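Local coordinates for T CELL surface glycoprotein CD4 (Rattus norvegicus, PDB 1CID) that probably serves as a T-cell co-receptor for MHC class II molecules, represented here by its third and fourth immunoglobulin-like domains, at residues I3-Y6 and S12-F15; F64-S67 and P71-L74; A140-Q145 and I149-P154. All blocks are in the same frame, centred on the assembly; numbering follows the deposited sequence.

Interaction 1 (I3-Y6 and S12-F15); sequences ITAY and SAEF
At one margin of the first immunoglobulin-like sandwich, where the opening strand 4-8 faces strand 13-16 of the other sheet, Ile3 and Ala5 close on the ring of Phe15. The contact is small, burying 176 Å² over both sides, and wholly apolar. Ile3 meets the ring at its rim: CG2 lies 3.8 Å from Phe15 CD2, near the plane of the ring, so the branch methyl abuts an edge and covers neither face. The Ile3 first torsion, -60°, explains which branch arrives, since it sets CG1 opposite the carbonyl carbon and CG2 opposite the backbone N. The two side chains pass antiparallel. Ala5 has only a methyl to offer; CB approaches the far half of the ring obliquely, 3.9 Å from Phe15 CE2 and 4.2 Å from Phe15 CZ. Beside the ring this same methyl stands 4.4 Å from Ala13 CB, in the one methyl-to-methyl contact between the segments. Here the chains come nearest, with 6.2 Å between the CA atoms of Ala5 and Ala13, a gap bridged by side chains and not by peptide groups. Phe15 reaches across with CG opposite its carbonyl carbon (chi1 -54°), which brings the ring to both Ile3 and Ala5. Backbone hydrogen bonds are directed elsewhere: Ile3 pairs with Asn103 and Ala5 with Val105 on strand 97-110. The ring of Phe15 also rests on Val102 and Ile76, and Ala13 on Leu104, so both sheets contribute to its surroundings. Two strands close in sequence but bonded into different sheets, with the first running parallel to the last strand of the domain, are typical of the A' and B strands of a V-like immunoglobulin sandwich.

Interaction 2 (F64-S67 and P71-L74); sequences FQLS and PLTL
Hydrogen bonds hold the closed end of this hairpin, where Ser67 faces Thr73. Ser67 N donates to Thr73 O over 3.1 Å with an N-H...O angle of 148°. Thr73 N answers by donating not to a carbonyl but to the side-chain hydroxyl, with Ser67 OG 2.8 Å away and an N-H...O angle of 156°. The hydroxyl gets there because chi1 of Ser67, 57°, seats OG between the backbone N and the carbonyl carbon, on the side of the partner strand. OG is in turn bonded to Thr69 O in the connecting turn, so one side-chain atom ties strand and turn together. A weaker polar contact follows one step along, where Leu74 CA directs its hydrogen at Gln65 O, 3.5 Å away. Leu66 and Leu74 form an antiparallel non-hydrogen-bonded pair, their CA atoms 4.7 Å apart. This is the D-E hairpin of a V-like immunoglobulin domain: strand 65-66 lies at the margin of a three-stranded sheet, and strand 73-76 continues the sheet to strand 13-16. Apolar contacts make up the rest. Leu66 and Leu74 project from the same face, with Leu66 CD1 4.2 Å from Leu74 CB; the same Leu66 methyl also meets Leu72 CD1 as the two side chains cross obliquely. Leu66 rests further on Ile44 and Phe46 of strand 43-49 and Val53 and Val55 of strand 52-56, in the other sheet, which make this face interior. At the other end Phe64 and Leu74 run alongside one another; Leu74 CD2 sits 3.9 Å from both Phe64 CD1 and Phe64 CB, approaching the ring obliquely. The Phe64 ring also makes an edge-to-face contact with Trp32.

Interaction 3 (A140-Q145 and I149-P154); sequences ARVSRQ and IQVQAP
Val142 forms the tight side of this contact, its two methyls directed at Ile149 and Val151 on the facing strand. CG1, opposite the backbone N at chi1 173°, lies 3.8 Å from Ile149 CB and 4.1 Å from Ile149 CD1. CG2 turns to Val151, though the modelled separation there is too short to be trusted, and it also comes 3.9 Å from Gln150 O. An alanine in place of Val142 would lack CG1 and is likely to leave a gap against Ile149 CB and CD1. The strands belong to different sheets of the second, C2-set-like domain, corresponding to C' and E: their axes approach to 7.9 Å at an angle of 156°, while the backbones bond elsewhere, Val142 to Leu133 and Ile149 to Cys119. A classic beta bulge sets both Arg141 and Val142 opposite Leu133, where strand 140-144 turns a corner. Toward solvent the contact is looser and carried by Arg144. Arg144 CB rests against Ile149 CG2; the side chain then bends at chi2 and chi3, bringing the guanidinium back so that Ile149 CB lies 4.0 Å off the plane of that group, under one face and nearer its rim than its middle. Arg144 NH2 and Gln150 N, 3.5 Å apart, are both donors and do not bond. The charge has a long, weak ion pair from NE to Glu146.

Interactions 1 and 2 are neighbours in the first domain, their centres 12 Å apart, and they share a sheet: strands 13-16 and 73-76 lie side by side, and Phe15 N probably hydrogen-bonds to Leu74 O at 2.9 Å. Interaction 3 stands apart in the second domain, its centre 26 Å from that of interaction 1 and 37 Å from that of interaction 2, on the opposite side of the chain's centre from the latter. Strand 97-110, paired with strands 4-8 and 116-122, runs from one domain into the next. In the second domain the Cys119-Cys161 disulfide joins strands 116-122 and 158-165; residues 1-106 contain no cysteine.

Interaction 1 (I3-Y6 and S12-F15)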
ATOM      1  N   ILE A   3      -3.917   3.511  -8.915  1.00 50.37           N
ATOM      2  CA  ILE A   3      -2.778   2.557  -8.725  1.00 44.56           C
ATOM      3  C   ILE A   3      -2.862   1.939  -7.293  1.00 41.13           C
ATOM      4  O   ILE A   3      -3.006   2.658  -6.287  1.00 42.54           O
ATOM      5  CB  ILE A   3      -1.433   3.298  -8.875  1.00 44.60           C
ATOM      6  CG1 ILE A   3      -1.267   3.945 -10.260  1.00 43.88           C
ATOM      7  CG2 ILE A   3      -0.229   2.372  -8.666  1.00 44.19           C
ATOM      8  CD1 ILE A   3       0.181   4.318 -10.602  1.00 45.47           C
ATOM      9  N   THR A   4      -2.783   0.585  -7.151  1.00 37.13           N
ATOM     10  CA  THR A   4      -2.897   0.014  -5.780  1.00 30.50           C
ATOM     11  C   THR A   4      -1.660  -0.828  -5.511  1.00 26.93           C
ATOM     12  O   THR A   4      -1.196  -1.370  -6.486  1.00 28.78           O
ATOM     13  CB  THR A   4      -4.148  -0.698  -5.301  1.00 28.29           C
ATOM     14  OG1 THR A   4      -5.189   0.256  -5.680  1.00 27.35           O
ATOM     15  CG2 THR A   4      -4.039  -0.976  -3.795  1.00 30.21           C
ATOM     16  N   ALA A   5      -1.245  -0.719  -4.284  1.00 23.38           N
ATOM     17  CA  ALA A   5      -0.022  -1.453  -3.951  1.00 21.00           C
ATOM     18  C   ALA A   5      -0.496  -2.199  -2.709  1.00 20.52           C
ATOM     19  O   ALA A   5      -1.115  -1.546  -1.874  1.00 21.02           O
ATOM     20  CB  ALA A   5       1.256  -0.764  -3.755  1.00 21.45           C
ATOM     21  N   TYR A   6      -0.177  -3.496  -2.940  1.00 21.30           N
ATOM     22  CA  TYR A   6      -0.548  -4.480  -1.855  1.00 19.73           C
ATOM     23  C   TYR A   6       0.676  -4.985  -1.098  1.00 19.93           C
ATOM     24  O   TYR A   6       1.543  -5.557  -1.804  1.00 21.66           O
ATOM     25  CB  TYR A   6      -1.308  -5.567  -2.531  1.00 18.45           C
ATOM     26  CG  TYR A   6      -2.626  -5.175  -3.200  1.00 15.10           C
ATOM     27  CD1 TYR A   6      -3.752  -5.171  -2.356  1.00 11.66           C
ATOM     28  CD2 TYR A   6      -2.760  -4.879  -4.554  1.00 14.40           C
ATOM     29  CE1 TYR A   6      -5.011  -4.853  -2.734  1.00 11.76           C
ATOM     30  CE2 TYR A   6      -4.031  -4.571  -5.027  1.00 12.77           C
ATOM     31  CZ  TYR A   6      -5.090  -4.534  -4.099  1.00 14.62           C
ATOM     32  OH  TYR A   6      -6.323  -4.207  -4.693  1.00 22.39           O
ATOM     33  N   SER A  12       8.326  -2.379   1.479  1.00 26.29           N
ATOM     34  CA  SER A  12       8.378  -1.131   0.783  1.00 27.29           C
ATOM     35  C   SER A  12       7.286  -1.020  -0.233  1.00 27.74           C
ATOM     36  O   SER A  12       7.222  -1.978  -0.986  1.00 29.26           O
ATOM     37  CB  SER A  12       9.702  -1.055  -0.031  1.00 30.23           C
ATOM     38  OG  SER A  12      10.648  -0.765   1.037  1.00 36.26           O
ATOM     39  N   ALA A  13       6.475  -0.034  -0.442  1.00 27.96           N
ATOM     40  CA  ALA A  13       5.494   0.141  -1.491  1.00 27.52           C
ATOM     41  C   ALA A  13       6.211   1.057  -2.465  1.00 28.44           C
ATOM     42  O   ALA A  13       6.766   2.040  -1.995  1.00 29.04           O
ATOM     43  CB  ALA A  13       4.281   0.883  -0.994  1.00 23.56           C
ATOM     44  N   GLU A  14       6.266   0.807  -3.722  1.00 32.38           N
ATOM     45  CA  GLU A  14       6.914   1.812  -4.594  1.00 36.68           C
ATOM     46  C   GLU A  14       5.949   2.089  -5.745  1.00 35.90           C
ATOM     47  O   GLU A  14       5.687   1.098  -6.488  1.00 36.94           O
ATOM     48  CB  GLU A  14       8.169   1.509  -5.389  1.00 42.70           C
ATOM     49  CG  GLU A  14       9.075   0.542  -4.579  1.00 56.87           C
ATOM     50  CD  GLU A  14      10.479   0.742  -5.157  1.00 64.17           C
ATOM     51  OE1 GLU A  14      11.045   1.821  -4.896  1.00 67.70           O
ATOM     52  OE2 GLU A  14      10.753  -0.290  -5.837  1.00 69.29           O
ATOM     53  N   PHE A  15       5.514   3.317  -5.884  1.00 34.88           N
ATOM     54  CA  PHE A  15       4.596   3.652  -7.018  1.00 34.39           C
ATOM     55  C   PHE A  15       5.426   4.151  -8.186  1.00 35.49           C
ATOM     56  O   PHE A  15       6.513   4.631  -7.854  1.00 37.27           O
ATOM     57  CB  PHE A  15       3.528   4.589  -6.504  1.00 30.10           C
ATOM     58  CG  PHE A  15       2.729   4.163  -5.317  1.00 24.98           C
ATOM     59  CD1 PHE A  15       3.159   4.393  -4.037  1.00 23.21           C
ATOM     60  CD2 PHE A  15       1.529   3.481  -5.492  1.00 24.79           C
ATOM     61  CE1 PHE A  15       2.460   4.018  -2.900  1.00 21.19           C
ATOM     62  CE2 PHE A  15       0.746   3.060  -4.418  1.00 22.47           C
ATOM     63  CZ  PHE A  15       1.257   3.356  -3.114  1.00 23.02           C
TER

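Interaction 2 (F64-S67 and P71-L74)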
ATOM      1  N   PHE A  64       8.058   9.369   3.039  1.00 33.62           N
ATOM      2  CA  PHE A  64       7.897   9.251   1.577  1.00 32.12           C
ATOM      3  C   PHE A  64       9.306   9.437   1.062  1.00 33.41           C
ATOM      4  O   PHE A  64      10.070  10.134   1.723  1.00 35.46           O
ATOM      5  CB  PHE A  64       6.883  10.245   1.193  1.00 27.72           C
ATOM      6  CG  PHE A  64       5.478  10.147   1.631  1.00 29.41           C
ATOM      7  CD1 PHE A  64       4.754   9.001   1.342  1.00 29.30           C
ATOM      8  CD2 PHE A  64       4.787  11.218   2.211  1.00 30.34           C
ATOM      9  CE1 PHE A  64       3.401   8.831   1.660  1.00 30.91           C
ATOM     10  CE2 PHE A  64       3.436  11.134   2.538  1.00 32.63           C
ATOM     11  CZ  PHE A  64       2.751   9.915   2.268  1.00 33.65           C
ATOM     12  N   GLN A  65       9.763   8.849   0.010  1.00 34.98           N
ATOM     13  CA  GLN A  65      11.089   9.015  -0.527  1.00 36.38           C
ATOM     14  C   GLN A  65      10.837   9.240  -2.024  1.00 36.57           C
ATOM     15  O   GLN A  65      10.077   8.358  -2.471  1.00 39.25           O
ATOM     16  CB  GLN A  65      12.010   7.845  -0.710  1.00 40.49           C
ATOM     17  CG  GLN A  65      13.302   8.221   0.022  1.00 49.93           C
ATOM     18  CD  GLN A  65      13.375   7.093   1.052  1.00 53.19           C
ATOM     19  OE1 GLN A  65      14.344   6.338   1.080  1.00 55.36           O
ATOM     20  NE2 GLN A  65      12.276   7.036   1.825  1.00 54.96           N
ATOM     21  N   LEU A  66      11.469  10.220  -2.586  1.00 35.23           N
ATOM     22  CA  LEU A  66      11.217  10.438  -4.015  1.00 35.96           C
ATOM     23  C   LEU A  66      12.511  10.039  -4.720  1.00 37.74           C
ATOM     24  O   LEU A  66      13.562  10.214  -4.160  1.00 39.60           O
ATOM     25  CB  LEU A  66      10.873  11.851  -4.478  1.00 32.30           C
ATOM     26  CG  LEU A  66       9.647  12.529  -5.040  1.00 27.61           C
ATOM     27  CD1 LEU A  66       8.853  11.632  -5.955  1.00 25.40           C
ATOM     28  CD2 LEU A  66       8.846  12.931  -3.796  1.00 27.02           C
ATOM     29  N   SER A  67      12.442   9.605  -5.923  1.00 41.65           N
ATOM     30  CA  SER A  67      13.528   9.248  -6.836  1.00 45.93           C
ATOM     31  C   SER A  67      14.297  10.504  -7.233  1.00 47.71           C
ATOM     32  O   SER A  67      13.529  11.337  -7.827  1.00 51.29           O
ATOM     33  CB  SER A  67      12.879   8.690  -8.097  1.00 48.96           C
ATOM     34  OG  SER A  67      11.923   9.545  -8.794  1.00 51.95           O
ATOM     35  N   PRO A  71      12.628   8.110 -13.547  1.00 53.25           N
ATOM     36  CA  PRO A  71      11.232   8.312 -13.518  1.00 51.42           C
ATOM     37  C   PRO A  71      10.181   8.732 -12.597  1.00 49.02           C
ATOM     38  O   PRO A  71       9.016   8.758 -13.090  1.00 50.70           O
ATOM     39  CB  PRO A  71      10.775   7.060 -14.399  1.00 51.66           C
ATOM     40  CG  PRO A  71      11.585   6.024 -13.617  1.00 53.68           C
ATOM     41  CD  PRO A  71      12.876   6.727 -13.264  1.00 53.04           C
ATOM     42  N   LEU A  72      10.533   9.260 -11.478  1.00 46.11           N
ATOM     43  CA  LEU A  72       9.483   9.755 -10.616  1.00 42.19           C
ATOM     44  C   LEU A  72       8.869   8.446 -10.047  1.00 41.37           C
ATOM     45  O   LEU A  72       7.882   7.903 -10.592  1.00 42.46           O
ATOM     46  CB  LEU A  72       8.362  10.664 -11.196  1.00 39.42           C
ATOM     47  CG  LEU A  72       7.425  11.185 -10.105  1.00 38.30           C
ATOM     48  CD1 LEU A  72       8.169  12.163  -9.195  1.00 39.48           C
ATOM     49  CD2 LEU A  72       6.283  12.065 -10.528  1.00 36.30           C
ATOM     50  N   THR A  73       9.519   8.069  -8.976  1.00 36.98           N
ATOM     51  CA  THR A  73       8.923   6.922  -8.302  1.00 35.34           C
ATOM     52  C   THR A  73       8.844   7.487  -6.896  1.00 34.53           C
ATOM     53  O   THR A  73       9.762   8.215  -6.514  1.00 33.41           O
ATOM     54  CB  THR A  73       9.779   5.690  -8.618  1.00 37.64           C
ATOM     55  OG1 THR A  73      10.794   5.766  -7.581  1.00 41.48           O
ATOM     56  CG2 THR A  73      10.437   5.700  -9.989  1.00 40.55           C
ATOM     57  N   LEU A  74       7.770   7.211  -6.218  1.00 34.54           N
ATOM     58  CA  LEU A  74       7.570   7.658  -4.837  1.00 34.98           C
ATOM     59  C   LEU A  74       7.638   6.333  -4.111  1.00 34.28           C
ATOM     60  O   LEU A  74       7.130   5.321  -4.560  1.00 34.99           O
ATOM     61  CB  LEU A  74       6.314   8.455  -4.835  1.00 37.59           C
ATOM     62  CG  LEU A  74       5.346   8.551  -3.678  1.00 39.81           C
ATOM     63  CD1 LEU A  74       4.444   7.316  -3.760  1.00 41.76           C
ATOM     64  CD2 LEU A  74       6.070   8.717  -2.341  1.00 40.44           C
TER

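Interaction 3 (A140-Q145 and I149-P154)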
ATOM      1  N   ALA A 140      -8.807 -23.558   1.470  1.00 37.41           N
ATOM      2  CA  ALA A 140      -9.087 -22.467   2.431  1.00 32.75           C
ATOM      3  C   ALA A 140      -9.733 -23.001   3.638  1.00 31.87           C
ATOM      4  O   ALA A 140     -10.789 -23.593   3.467  1.00 32.33           O
ATOM      5  CB  ALA A 140     -10.035 -21.571   1.617  1.00 31.84           C
ATOM      6  N   ARG A 141      -9.245 -22.742   4.790  1.00 32.20           N
ATOM      7  CA  ARG A 141      -9.901 -23.163   6.079  1.00 30.38           C
ATOM      8  C   ARG A 141     -10.985 -22.166   6.396  1.00 28.14           C
ATOM      9  O   ARG A 141     -12.149 -22.551   6.399  1.00 31.81           O
ATOM     10  CB  ARG A 141      -8.835 -23.296   7.114  1.00 32.91           C
ATOM     11  CG  ARG A 141      -9.207 -23.676   8.522  1.00 36.42           C
ATOM     12  CD  ARG A 141      -9.508 -25.136   8.523  1.00 39.80           C
ATOM     13  NE  ARG A 141      -8.327 -25.965   8.204  1.00 40.86           N
ATOM     14  CZ  ARG A 141      -7.667 -26.476   9.278  1.00 41.96           C
ATOM     15  NH1 ARG A 141      -8.054 -26.232  10.552  1.00 39.77           N
ATOM     16  NH2 ARG A 141      -6.576 -27.206   9.013  1.00 41.06           N
ATOM     17  N   VAL A 142     -10.757 -20.905   6.540  1.00 27.31           N
ATOM     18  CA  VAL A 142     -11.611 -19.741   6.730  1.00 26.02           C
ATOM     19  C   VAL A 142     -11.627 -18.886   5.464  1.00 24.07           C
ATOM     20  O   VAL A 142     -10.513 -18.753   4.956  1.00 23.13           O
ATOM     21  CB  VAL A 142     -11.007 -18.846   7.823  1.00 27.29           C
ATOM     22  CG1 VAL A 142     -11.690 -17.490   8.043  1.00 27.92           C
ATOM     23  CG2 VAL A 142     -10.909 -19.614   9.136  1.00 28.20           C
ATOM     24  N   SER A 143     -12.701 -18.342   5.024  1.00 24.46           N
ATOM     25  CA  SER A 143     -12.762 -17.458   3.840  1.00 25.71           C
ATOM     26  C   SER A 143     -13.907 -16.567   4.299  1.00 29.10           C
ATOM     27  O   SER A 143     -15.062 -16.864   4.126  1.00 29.89           O
ATOM     28  CB  SER A 143     -13.093 -18.011   2.561  1.00 23.49           C
ATOM     29  OG  SER A 143     -13.503 -17.457   1.377  1.00 25.01           O
ATOM     30  N   ARG A 144     -13.536 -15.531   4.992  1.00 35.25           N
ATOM     31  CA  ARG A 144     -14.569 -14.583   5.519  1.00 39.79           C
ATOM     32  C   ARG A 144     -14.454 -13.317   4.669  1.00 40.69           C
ATOM     33  O   ARG A 144     -13.384 -12.958   4.115  1.00 40.84           O
ATOM     34  CB  ARG A 144     -14.478 -14.348   7.036  1.00 43.55           C
ATOM     35  CG  ARG A 144     -15.393 -15.227   7.859  1.00 53.07           C
ATOM     36  CD  ARG A 144     -14.882 -16.137   8.909  1.00 60.11           C
ATOM     37  NE  ARG A 144     -14.302 -15.414  10.015  1.00 69.02           N
ATOM     38  CZ  ARG A 144     -13.705 -15.713  11.176  1.00 72.74           C
ATOM     39  NH1 ARG A 144     -13.538 -16.997  11.533  1.00 74.70           N
ATOM     40  NH2 ARG A 144     -13.246 -14.789  12.064  1.00 74.96           N
ATOM     41  N   GLN A 145     -15.594 -12.686   4.588  1.00 42.08           N
ATOM     42  CA  GLN A 145     -15.639 -11.418   3.814  1.00 44.38           C
ATOM     43  C   GLN A 145     -15.664 -10.166   4.696  1.00 44.33           C
ATOM     44  O   GLN A 145     -16.532  -9.277   4.726  1.00 46.72           O
ATOM     45  CB  GLN A 145     -16.849 -11.683   2.973  1.00 47.17           C
ATOM     46  CG  GLN A 145     -16.996 -10.722   1.827  1.00 49.72           C
ATOM     47  CD  GLN A 145     -18.277 -11.159   1.114  1.00 51.94           C
ATOM     48  OE1 GLN A 145     -18.117 -11.485  -0.064  1.00 51.90           O
ATOM     49  NE2 GLN A 145     -19.450 -11.179   1.774  1.00 53.86           N
ATOM     50  N   ILE A 149      -9.749 -11.863   9.826  1.00 34.65           N
ATOM     51  CA  ILE A 149     -10.232 -13.209  10.120  1.00 33.59           C
ATOM     52  C   ILE A 149      -9.289 -13.838  11.137  1.00 35.72           C
ATOM     53  O   ILE A 149      -8.163 -13.387  11.114  1.00 37.33           O
ATOM     54  CB  ILE A 149     -10.331 -14.075   8.875  1.00 29.72           C
ATOM     55  CG1 ILE A 149      -8.941 -14.069   8.251  1.00 28.26           C
ATOM     56  CG2 ILE A 149     -11.493 -13.369   8.179  1.00 28.42           C
ATOM     57  CD1 ILE A 149      -8.870 -14.728   6.857  1.00 32.27           C
ATOM     58  N   GLN A 150      -9.791 -14.801  11.848  1.00 38.61           N
ATOM     59  CA  GLN A 150      -9.023 -15.436  12.939  1.00 42.16           C
ATOM     60  C   GLN A 150      -9.124 -16.938  12.840  1.00 43.19           C
ATOM     61  O   GLN A 150     -10.140 -17.326  12.256  1.00 44.66           O
ATOM     62  CB  GLN A 150      -9.596 -14.818  14.217  1.00 43.95           C
ATOM     63  CG  GLN A 150      -8.906 -14.974  15.537  1.00 51.45           C
ATOM     64  CD  GLN A 150      -9.707 -15.932  16.407  1.00 58.97           C
ATOM     65  OE1 GLN A 150      -9.687 -17.157  16.103  1.00 63.10           O
ATOM     66  NE2 GLN A 150     -10.436 -15.408  17.411  1.00 60.32           N
ATOM     67  N   VAL A 151      -8.186 -17.728  13.312  1.00 44.06           N
ATOM     68  CA  VAL A 151      -8.228 -19.188  13.291  1.00 43.69           C
ATOM     69  C   VAL A 151      -7.753 -19.678  14.685  1.00 44.93           C
ATOM     70  O   VAL A 151      -6.713 -19.385  15.242  1.00 44.43           O
ATOM     71  CB  VAL A 151      -7.524 -20.005  12.205  1.00 42.64           C
ATOM     72  CG1 VAL A 151      -7.211 -21.492  12.449  1.00 40.79           C
ATOM     73  CG2 VAL A 151      -8.331 -19.958  10.901  1.00 43.82           C
ATOM     74  N   GLN A 152      -8.694 -20.507  15.111  1.00 47.78           N
ATOM     75  CA  GLN A 152      -8.588 -21.208  16.393  1.00 49.23           C
ATOM     76  C   GLN A 152      -7.728 -22.477  16.248  1.00 47.37           C
ATOM     77  O   GLN A 152      -7.812 -23.385  15.375  1.00 45.64           O
ATOM     78  CB  GLN A 152      -9.975 -21.386  16.997  1.00 55.81           C
ATOM     79  CG  GLN A 152     -10.083 -20.488  18.223  1.00 64.43           C
ATOM     80  CD  GLN A 152      -8.998 -20.426  19.293  1.00 68.71           C
ATOM     81  OE1 GLN A 152      -8.621 -21.445  19.916  1.00 70.99           O
ATOM     82  NE2 GLN A 152      -8.415 -19.235  19.600  1.00 69.45           N
ATOM     83  N   ALA A 153      -6.819 -22.388  17.217  1.00 45.46           N
ATOM     84  CA  ALA A 153      -5.770 -23.361  17.442  1.00 45.07           C
ATOM     85  C   ALA A 153      -5.296 -23.999  16.139  1.00 43.36           C
ATOM     86  O   ALA A 153      -5.537 -25.180  15.842  1.00 46.32           O
ATOM     87  CB  ALA A 153      -6.177 -24.440  18.442  1.00 46.03           C
ATOM     88  N   PRO A 154      -4.575 -23.218  15.388  1.00 39.68           N
ATOM     89  CA  PRO A 154      -4.016 -23.696  14.139  1.00 38.35           C
ATOM     90  C   PRO A 154      -3.097 -24.892  14.300  1.00 37.68           C
ATOM     91  O   PRO A 154      -2.299 -24.934  15.248  1.00 38.50           O
ATOM     92  CB  PRO A 154      -3.183 -22.506  13.727  1.00 38.80           C
ATOM     93  CG  PRO A 154      -2.822 -21.897  15.085  1.00 39.02           C
ATOM     94  CD  PRO A 154      -4.212 -21.838  15.722  1.00 39.37           C
TER